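Local coordinates for DNA repair and recombination protein RadB (Thermococcus kodakarensis, PDB 2CVH) that probably acts in DNA repair and homologous recombination, binding DNA and ATP with very weak ATPase activity and without promoting strand exchange, at residues L172-K177 / L195-F200; R61-A66 / E75-F80; G189-V194 / A207-T212. All coordinates share one frame; numbering follows the deposited sequence.

From the N terminus, contact 2 comes first: 61-66 meets 75-80 across an eight-residue connection, packing helix 59-67 on helix 73-79 and reaching the first residue of strand 80-83, outermost in this chain's sheet. Contact 1 opens much later, at 172-177 on helix 170-174, and closes at 195-200 after a loop containing strand 178-184. Before it closes, contact 3 has begun at 189-194, ending at 207-212, so the two cross and share strand 190-197. Contact 3 zips up a hairpin at the antiparallel end of the sheet, and contact 1 ties the C-terminal end of strand 190-197 to helix 170-174. Contacts 2 and 3 touch where Arg61 NH2 approaches Thr212 O at 2.7 Å, probably a hydrogen bond.

Contact 1 (L172-K177 / L195-F200); sequences LGYRCK and LERHRF
At a classic beta bulge near the end of strand 190-197, where Glu196 and Arg197 both face Ile179 of the neighbouring strand, the Arg197 side chain reaches across to Tyr174 on helix 170-174. The geometry is that of a stack, the guanidinium and phenol planes being only 9° apart, although the exact place of the guanidinium is less sure because its NH2 sits too near poorly ordered Gly173. CZ of Arg197 is 4.0 Å from the centroid of the Tyr174 ring and 21° off its normal, which makes the contact a cation-pi interaction as well. Arg197 NH1 lies over the face near the rim, 3.6 Å from Tyr174 CE2. With CG of Arg197 anti to the backbone N (chi1 -177°), the chain sets off toward the helix and then bends twice, at chi2 and chi3, to lay the group down over the ring. In this RecA-like fold the stack joins strand 190-197, in the antiparallel part of the sheet, to the helix that leads into strand 178-184. Lys177 O packs on Arg197 CG at 3.3 Å, and Cys176 O lies at the guanidinium edge, 3.6 Å from Arg197 NE, a nitrogen that is buried here without a hydrogen-bond partner in the model. Within 172-177, Lys177 NZ folds back to donate to Tyr174 O at 3.0 Å, nearly along the C=O axis. The Arg199 guanidinium forms a salt bridge with Asp178.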
# COMPACT_ATOMS: atom_id res chain seq x y z
N LEU A 172 -4.85 10.52 -11.84
CA LEU A 172 -4.36 9.25 -11.31
C LEU A 172 -3.98 9.52 -9.86
O LEU A 172 -4.20 8.69 -8.97
CB LEU A 172 -3.14 8.76 -12.11
CG LEU A 172 -3.31 8.26 -13.55
CD1 LEU A 172 -4.29 7.11 -13.59
CD2 LEU A 172 -3.78 9.38 -14.46
N GLY A 173 -3.42 10.70 -9.63
CA GLY A 173 -3.05 11.08 -8.28
C GLY A 173 -4.32 11.16 -7.47
O GLY A 173 -4.46 10.46 -6.46
N TYR A 174 -5.27 11.99 -7.91
CA TYR A 174 -6.53 12.17 -7.19
C TYR A 174 -7.38 10.89 -7.17
O TYR A 174 -8.45 10.85 -6.56
CB TYR A 174 -7.32 13.37 -7.72
CG TYR A 174 -6.71 14.71 -7.34
CD1 TYR A 174 -5.92 15.42 -8.24
CD2 TYR A 174 -6.87 15.24 -6.05
CE1 TYR A 174 -5.31 16.63 -7.88
CE2 TYR A 174 -6.27 16.43 -5.68
CZ TYR A 174 -5.49 17.12 -6.59
OH TYR A 174 -4.89 18.30 -6.24
N ARG A 175 -6.88 9.85 -7.85
CA ARG A 175 -7.54 8.55 -7.87
C ARG A 175 -7.41 8.03 -6.44
O ARG A 175 -8.26 7.27 -5.95
CB ARG A 175 -6.83 7.60 -8.83
CG ARG A 175 -7.71 7.00 -9.90
CD ARG A 175 -8.04 8.02 -10.97
NE ARG A 175 -8.91 7.48 -12.02
CZ ARG A 175 -8.74 7.71 -13.32
NH1 ARG A 175 -7.72 8.46 -13.74
NH2 ARG A 175 -9.59 7.20 -14.21
N CYS A 176 -6.32 8.43 -5.78
CA CYS A 176 -6.03 8.05 -4.42
C CYS A 176 -6.36 9.23 -3.53
O CYS A 176 -5.74 10.28 -3.63
CB CYS A 176 -4.57 7.64 -4.27
SG CYS A 176 -4.11 6.17 -5.27
N LYS A 177 -7.40 9.08 -2.73
CA LYS A 177 -7.85 10.13 -1.84
C LYS A 177 -6.87 10.40 -0.72
O LYS A 177 -6.74 11.54 -0.25
CB LYS A 177 -9.22 9.77 -1.26
CG LYS A 177 -10.39 10.55 -1.88
CD LYS A 177 -10.33 10.55 -3.39
CE LYS A 177 -11.47 11.32 -4.00
NZ LYS A 177 -11.22 11.37 -5.47
N LEU A 195 1.69 12.60 5.69
CA LEU A 195 0.33 12.55 5.14
C LEU A 195 0.21 13.72 4.16
O LEU A 195 -0.13 14.83 4.54
CB LEU A 195 -0.70 12.73 6.25
CG LEU A 195 -2.14 12.45 5.86
CD1 LEU A 195 -2.28 11.05 5.26
CD2 LEU A 195 -3.01 12.58 7.06
N GLU A 196 0.52 13.45 2.90
CA GLU A 196 0.48 14.46 1.87
C GLU A 196 -0.91 14.78 1.38
O GLU A 196 -1.17 15.87 0.85
CB GLU A 196 1.31 14.02 0.69
CG GLU A 196 2.68 13.65 1.11
CD GLU A 196 3.59 13.62 -0.04
OE1 GLU A 196 3.23 12.98 -1.05
OE2 GLU A 196 4.65 14.28 0.05
N ARG A 197 -1.81 13.83 1.54
CA ARG A 197 -3.15 14.05 1.07
C ARG A 197 -4.07 13.17 1.85
O ARG A 197 -3.79 11.99 2.11
CB ARG A 197 -3.22 13.74 -0.42
CG ARG A 197 -4.59 13.99 -1.02
CD ARG A 197 -4.45 14.60 -2.39
NE ARG A 197 -4.34 13.61 -3.45
CZ ARG A 197 -3.71 13.81 -4.60
NH1 ARG A 197 -3.11 14.96 -4.86
NH2 ARG A 197 -3.73 12.87 -5.52
N HIS A 198 -5.15 13.77 2.31
CA HIS A 198 -6.13 13.02 3.04
C HIS A 198 -7.42 13.76 2.94
O HIS A 198 -7.45 14.97 2.70
CB HIS A 198 -5.75 12.86 4.50
CG HIS A 198 -6.44 11.71 5.17
ND1 HIS A 198 -7.62 11.86 5.87
CD2 HIS A 198 -6.11 10.40 5.25
CE1 HIS A 198 -7.99 10.69 6.36
NE2 HIS A 198 -7.09 9.79 6.00
N ARG A 199 -8.49 13.04 3.18
CA ARG A 199 -9.82 13.59 3.07
C ARG A 199 -10.27 14.47 4.22
O ARG A 199 -11.04 15.41 4.00
CB ARG A 199 -10.81 12.46 2.83
CG ARG A 199 -10.56 11.74 1.50
CD ARG A 199 -10.28 10.27 1.69
NE ARG A 199 -11.32 9.63 2.50
CZ ARG A 199 -11.11 9.13 3.71
NH1 ARG A 199 -9.89 9.17 4.25
NH2 ARG A 199 -12.12 8.58 4.37
N PHE A 200 -9.83 14.18 5.43
CA PHE A 200 -10.26 14.98 6.56
C PHE A 200 -9.15 15.28 7.57
O PHE A 200 -9.25 16.25 8.31
CB PHE A 200 -11.47 14.33 7.25
CG PHE A 200 -11.16 13.05 7.98
CD1 PHE A 200 -10.81 13.06 9.33
CD2 PHE A 200 -11.16 11.82 7.31
CE1 PHE A 200 -10.47 11.88 10.01
CE2 PHE A 200 -10.82 10.64 7.98
CZ PHE A 200 -10.48 10.67 9.33

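Contact 2 (R61-A66 / E75-F80); sequences RLVQMA and EALSRF
Ala66 N donates to Leu62 O at 2.7 Å, a helical bond that puts Leu62 and Ala66 one turn apart with both side chains directed at helix 73-79. Ala66 meets that helix methyl to methyl, its CB 3.8 Å from Ala76 CB. One turn earlier, Leu62 contributes the largest share of the buried surface. Its CG is anti to the backbone N (chi1 -179°), which carries the isopropyl end across the interface to Phe80, whose side chain comes from the opposite direction. CD2 of Leu62 reaches CD1 of Phe80 at 3.4 Å, and the other branch, Leu62 CD1, lies 3.7 Å from Phe80 CE1. Together 59-67 and 73-79 form a helical pair at the margin of the RecA-like sheet, the axes of the two segments passing 9.4 Å apart at 135°; Phe80 already begins edge strand 80-83. Leu62 CD2 also touches Leu77 CD1 at 3.9 Å, and Leu77's second methyl, CD2, meets Val63 CG2 at 4.0 Å. Helix 33-44 adds Leu38 against Leu62 and Leu42 against Ala76. The Phe80 side chain also touches Val48 and Tyr50 of strand 47-52, and is about 8 Å from that of Thr34, a predicted ATP-binding residue.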
# COMPACT_ATOMS: atom_id res chain seq x y z
N ARG A 61 8.97 -13.02 6.49
CA ARG A 61 8.84 -11.73 7.17
C ARG A 61 7.47 -11.64 7.86
O ARG A 61 7.39 -11.22 9.03
CB ARG A 61 9.06 -10.59 6.16
CG ARG A 61 9.11 -9.20 6.76
CD ARG A 61 10.24 -9.04 7.78
NE ARG A 61 10.39 -7.65 8.18
CZ ARG A 61 10.24 -7.19 9.42
NH1 ARG A 61 9.94 -8.01 10.42
NH2 ARG A 61 10.34 -5.89 9.65
N LEU A 62 6.42 -12.09 7.18
CA LEU A 62 5.08 -12.09 7.77
C LEU A 62 5.02 -13.08 8.94
O LEU A 62 4.39 -12.82 9.96
CB LEU A 62 4.02 -12.44 6.73
CG LEU A 62 2.63 -12.42 7.35
CD1 LEU A 62 2.15 -10.97 7.53
CD2 LEU A 62 1.66 -13.21 6.50
N VAL A 63 5.65 -14.25 8.76
CA VAL A 63 5.73 -15.28 9.81
C VAL A 63 6.44 -14.67 11.03
O VAL A 63 5.97 -14.79 12.16
CB VAL A 63 6.55 -16.52 9.32
CG1 VAL A 63 6.80 -17.49 10.46
CG2 VAL A 63 5.82 -17.21 8.19
N GLN A 64 7.57 -14.01 10.78
CA GLN A 64 8.33 -13.37 11.84
C GLN A 64 7.43 -12.39 12.54
O GLN A 64 7.22 -12.46 13.76
CB GLN A 64 9.54 -12.63 11.27
CG GLN A 64 10.40 -11.96 12.34
CD GLN A 64 11.68 -11.35 11.77
OE1 GLN A 64 12.76 -11.52 12.34
NE2 GLN A 64 11.55 -10.65 10.65
N MET A 65 6.82 -11.50 11.75
CA MET A 65 5.92 -10.50 12.30
C MET A 65 4.77 -11.14 13.09
O MET A 65 4.48 -10.72 14.21
CB MET A 65 5.38 -9.61 11.18
CG MET A 65 6.47 -8.81 10.48
SD MET A 65 5.93 -7.92 9.01
CE MET A 65 4.39 -7.21 9.72
N ALA A 66 4.17 -12.20 12.55
CA ALA A 66 3.06 -12.89 13.22
C ALA A 66 3.50 -13.48 14.57
O ALA A 66 2.90 -13.21 15.60
CB ALA A 66 2.49 -14.00 12.32
N GLU A 75 -1.90 -19.50 10.24
CA GLU A 75 -3.19 -18.90 9.91
C GLU A 75 -2.96 -17.52 9.27
O GLU A 75 -3.53 -17.21 8.22
CB GLU A 75 -4.04 -18.79 11.16
CG GLU A 75 -4.18 -20.14 11.85
CD GLU A 75 -5.06 -20.09 13.07
OE1 GLU A 75 -4.91 -19.12 13.86
OE2 GLU A 75 -5.87 -21.03 13.24
N ALA A 76 -2.05 -16.75 9.86
CA ALA A 76 -1.72 -15.42 9.37
C ALA A 76 -1.30 -15.51 7.93
O ALA A 76 -1.91 -14.88 7.05
CB ALA A 76 -0.60 -14.83 10.21
N LEU A 77 -0.31 -16.36 7.66
CA LEU A 77 0.19 -16.53 6.31
C LEU A 77 -0.91 -17.02 5.38
O LEU A 77 -0.94 -16.65 4.20
CB LEU A 77 1.39 -17.48 6.29
CG LEU A 77 2.11 -17.67 4.94
CD1 LEU A 77 2.37 -16.33 4.25
CD2 LEU A 77 3.45 -18.41 5.17
N SER A 78 -1.81 -17.85 5.90
CA SER A 78 -2.89 -18.37 5.08
C SER A 78 -3.88 -17.29 4.66
O SER A 78 -4.54 -17.42 3.63
CB SER A 78 -3.65 -19.47 5.81
OG SER A 78 -2.81 -20.58 6.03
N ARG A 79 -4.01 -16.22 5.45
CA ARG A 79 -4.95 -15.17 5.11
C ARG A 79 -4.51 -14.33 3.93
O ARG A 79 -5.31 -13.62 3.35
CB ARG A 79 -5.27 -14.31 6.32
CG ARG A 79 -6.30 -14.96 7.23
CD ARG A 79 -6.67 -14.11 8.41
NE ARG A 79 -5.60 -13.96 9.40
CZ ARG A 79 -4.78 -12.91 9.51
NH1 ARG A 79 -4.88 -11.86 8.67
NH2 ARG A 79 -3.88 -12.88 10.49
N PHE A 80 -3.26 -14.48 3.52
CA PHE A 80 -2.73 -13.69 2.42
C PHE A 80 -2.93 -14.39 1.11
O PHE A 80 -2.23 -15.35 0.78
CB PHE A 80 -1.24 -13.35 2.65
CG PHE A 80 -1.02 -12.14 3.54
CD1 PHE A 80 -1.19 -12.22 4.92
CD2 PHE A 80 -0.67 -10.91 3.00
CE1 PHE A 80 -1.03 -11.10 5.74
CE2 PHE A 80 -0.50 -9.79 3.81
CZ PHE A 80 -0.68 -9.89 5.18

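Contact 3 (G189-V194 / A207-T212); sequences GLRVAV and AYFRIT
One face of the Phe209 ring carries Arg191 CB, which stands 3.5 Å from the ring centroid and 20° off the normal, a CH-pi contact; Ala193 N lies at the ring edge, as does the carbonyl oxygen of Ala207. On the other side of the sheet the Tyr208 ring takes Val192 CG2 over one face, 3.9 Å from its centroid, the two side chains running side by side in the same direction. CG of Phe209 sits between the backbone N and the carbonyl carbon (chi1 66°), which leans the ring across onto the neighbouring strand. A serine in place of Phe209 would probably leave Arg191 CB without the ring it packs on, open a gap beside Ala193 and set the arginine chain freer to turn. The backbone evidence defines an antiparallel hairpin of strands 190-197 and 206-212 within the RecA-like sheet. Arg191 and Phe209 form a hydrogen-bonded pair, with both N-to-O distances (Arg191 N to Phe209 O, Phe209 N to Arg191 O) at 3.0 Å. The Ala193-Ala207 pair repeats this, Ala193 N reaching Ala207 O at 2.8 Å, and helix 7-12 covers both alanines. At the hairpin's open end Ile211 N binds Gly189 O at 2.8 Å; Gly189 has positive phi, and a beta carbon there would collide with Ile211 O. The Arg191 chain bends at chi2, and its NH1 donates to Leu190 O at 2.7 Å from above the carbonyl plane. NH2 of Arg191 bonds to Ala30 O in the predicted ATP-binding P-loop, and Ile211 CD1 packs 3.7 Å from Arg191 NE, with the Ile211 side chain also close to Gly32 of that loop.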
# COMPACT_ATOMS: atom_id res chain seq x y z
N GLY A 189 16.70 1.56 10.55
CA GLY A 189 15.28 1.31 10.80
C GLY A 189 14.36 2.51 11.07
O GLY A 189 13.13 2.34 11.14
N LEU A 190 14.95 3.70 11.21
CA LEU A 190 14.20 4.93 11.51
C LEU A 190 13.50 5.49 10.26
O LEU A 190 14.12 5.67 9.20
CB LEU A 190 15.13 6.01 12.08
CG LEU A 190 14.82 6.65 13.43
CD1 LEU A 190 15.44 8.01 13.44
CD2 LEU A 190 13.34 6.78 13.72
N ARG A 191 12.23 5.82 10.42
CA ARG A 191 11.43 6.31 9.31
C ARG A 191 10.41 7.36 9.75
O ARG A 191 10.10 7.50 10.94
CB ARG A 191 10.64 5.13 8.71
CG ARG A 191 11.45 3.93 8.26
CD ARG A 191 12.24 4.24 7.01
NE ARG A 191 12.99 3.07 6.57
CZ ARG A 191 14.27 2.82 6.86
NH1 ARG A 191 14.98 3.67 7.61
NH2 ARG A 191 14.82 1.69 6.42
N VAL A 192 9.85 8.06 8.77
CA VAL A 192 8.80 9.03 9.06
C VAL A 192 7.81 8.98 7.90
O VAL A 192 8.20 8.80 6.75
CB VAL A 192 9.38 10.48 9.23
CG1 VAL A 192 10.03 10.95 7.91
CG2 VAL A 192 8.27 11.48 9.73
N ALA A 193 6.52 9.02 8.22
CA ALA A 193 5.51 9.03 7.17
C ALA A 193 4.92 10.46 7.12
O ALA A 193 4.73 11.11 8.14
CB ALA A 193 4.40 8.01 7.49
N VAL A 194 4.67 10.97 5.92
CA VAL A 194 4.07 12.28 5.79
C VAL A 194 2.75 12.10 5.06
O VAL A 194 2.69 11.46 4.01
CB VAL A 194 4.98 13.24 5.00
CG1 VAL A 194 4.32 14.62 4.89
CG2 VAL A 194 6.34 13.37 5.68
N ALA A 207 4.43 11.14 11.22
CA ALA A 207 4.43 10.10 12.25
C ALA A 207 5.76 9.38 12.11
O ALA A 207 6.14 8.97 11.01
CB ALA A 207 3.28 9.11 12.02
N TYR A 208 6.49 9.30 13.21
CA TYR A 208 7.78 8.62 13.22
C TYR A 208 7.55 7.14 13.58
O TYR A 208 6.65 6.81 14.39
CB TYR A 208 8.71 9.27 14.26
CG TYR A 208 9.15 10.66 13.86
CD1 TYR A 208 10.13 10.84 12.89
CD2 TYR A 208 8.53 11.79 14.40
CE1 TYR A 208 10.48 12.13 12.44
CE2 TYR A 208 8.87 13.09 13.97
CZ TYR A 208 9.84 13.24 12.99
OH TYR A 208 10.17 14.50 12.54
N PHE A 209 8.31 6.24 12.98
CA PHE A 209 8.17 4.84 13.32
C PHE A 209 9.50 4.16 13.04
O PHE A 209 10.41 4.78 12.50
CB PHE A 209 7.00 4.20 12.51
CG PHE A 209 7.23 4.14 11.00
CD1 PHE A 209 6.92 5.23 10.18
CD2 PHE A 209 7.71 2.97 10.41
CE1 PHE A 209 7.07 5.15 8.80
CE2 PHE A 209 7.87 2.89 9.02
CZ PHE A 209 7.54 3.98 8.21
N ARG A 210 9.64 2.89 13.45
CA ARG A 210 10.87 2.14 13.18
C ARG A 210 10.55 0.74 12.67
O ARG A 210 9.55 0.15 13.03
CB ARG A 210 11.80 2.08 14.41
CG ARG A 210 11.13 1.57 15.64
CD ARG A 210 12.00 1.65 16.87
NE ARG A 210 11.19 1.46 18.07
CZ ARG A 210 11.15 0.35 18.80
NH1 ARG A 210 11.88 -0.71 18.47
NH2 ARG A 210 10.40 0.30 19.89
N ILE A 211 11.37 0.27 11.75
CA ILE A 211 11.22 -1.06 11.20
C ILE A 211 12.02 -1.97 12.11
O ILE A 211 13.23 -1.77 12.27
CB ILE A 211 11.79 -1.15 9.77
CG1 ILE A 211 10.97 -0.22 8.84
CG2 ILE A 211 11.80 -2.64 9.30
CD1 ILE A 211 11.45 -0.14 7.39
N THR A 212 11.34 -2.90 12.76
CA THR A 212 11.96 -3.85 13.67
C THR A 212 11.61 -5.28 13.26
O THR A 212 11.01 -5.51 12.21
CB THR A 212 11.46 -3.67 15.09
OG1 THR A 212 10.09 -4.10 15.18
CG2 THR A 212 11.58 -2.22 15.52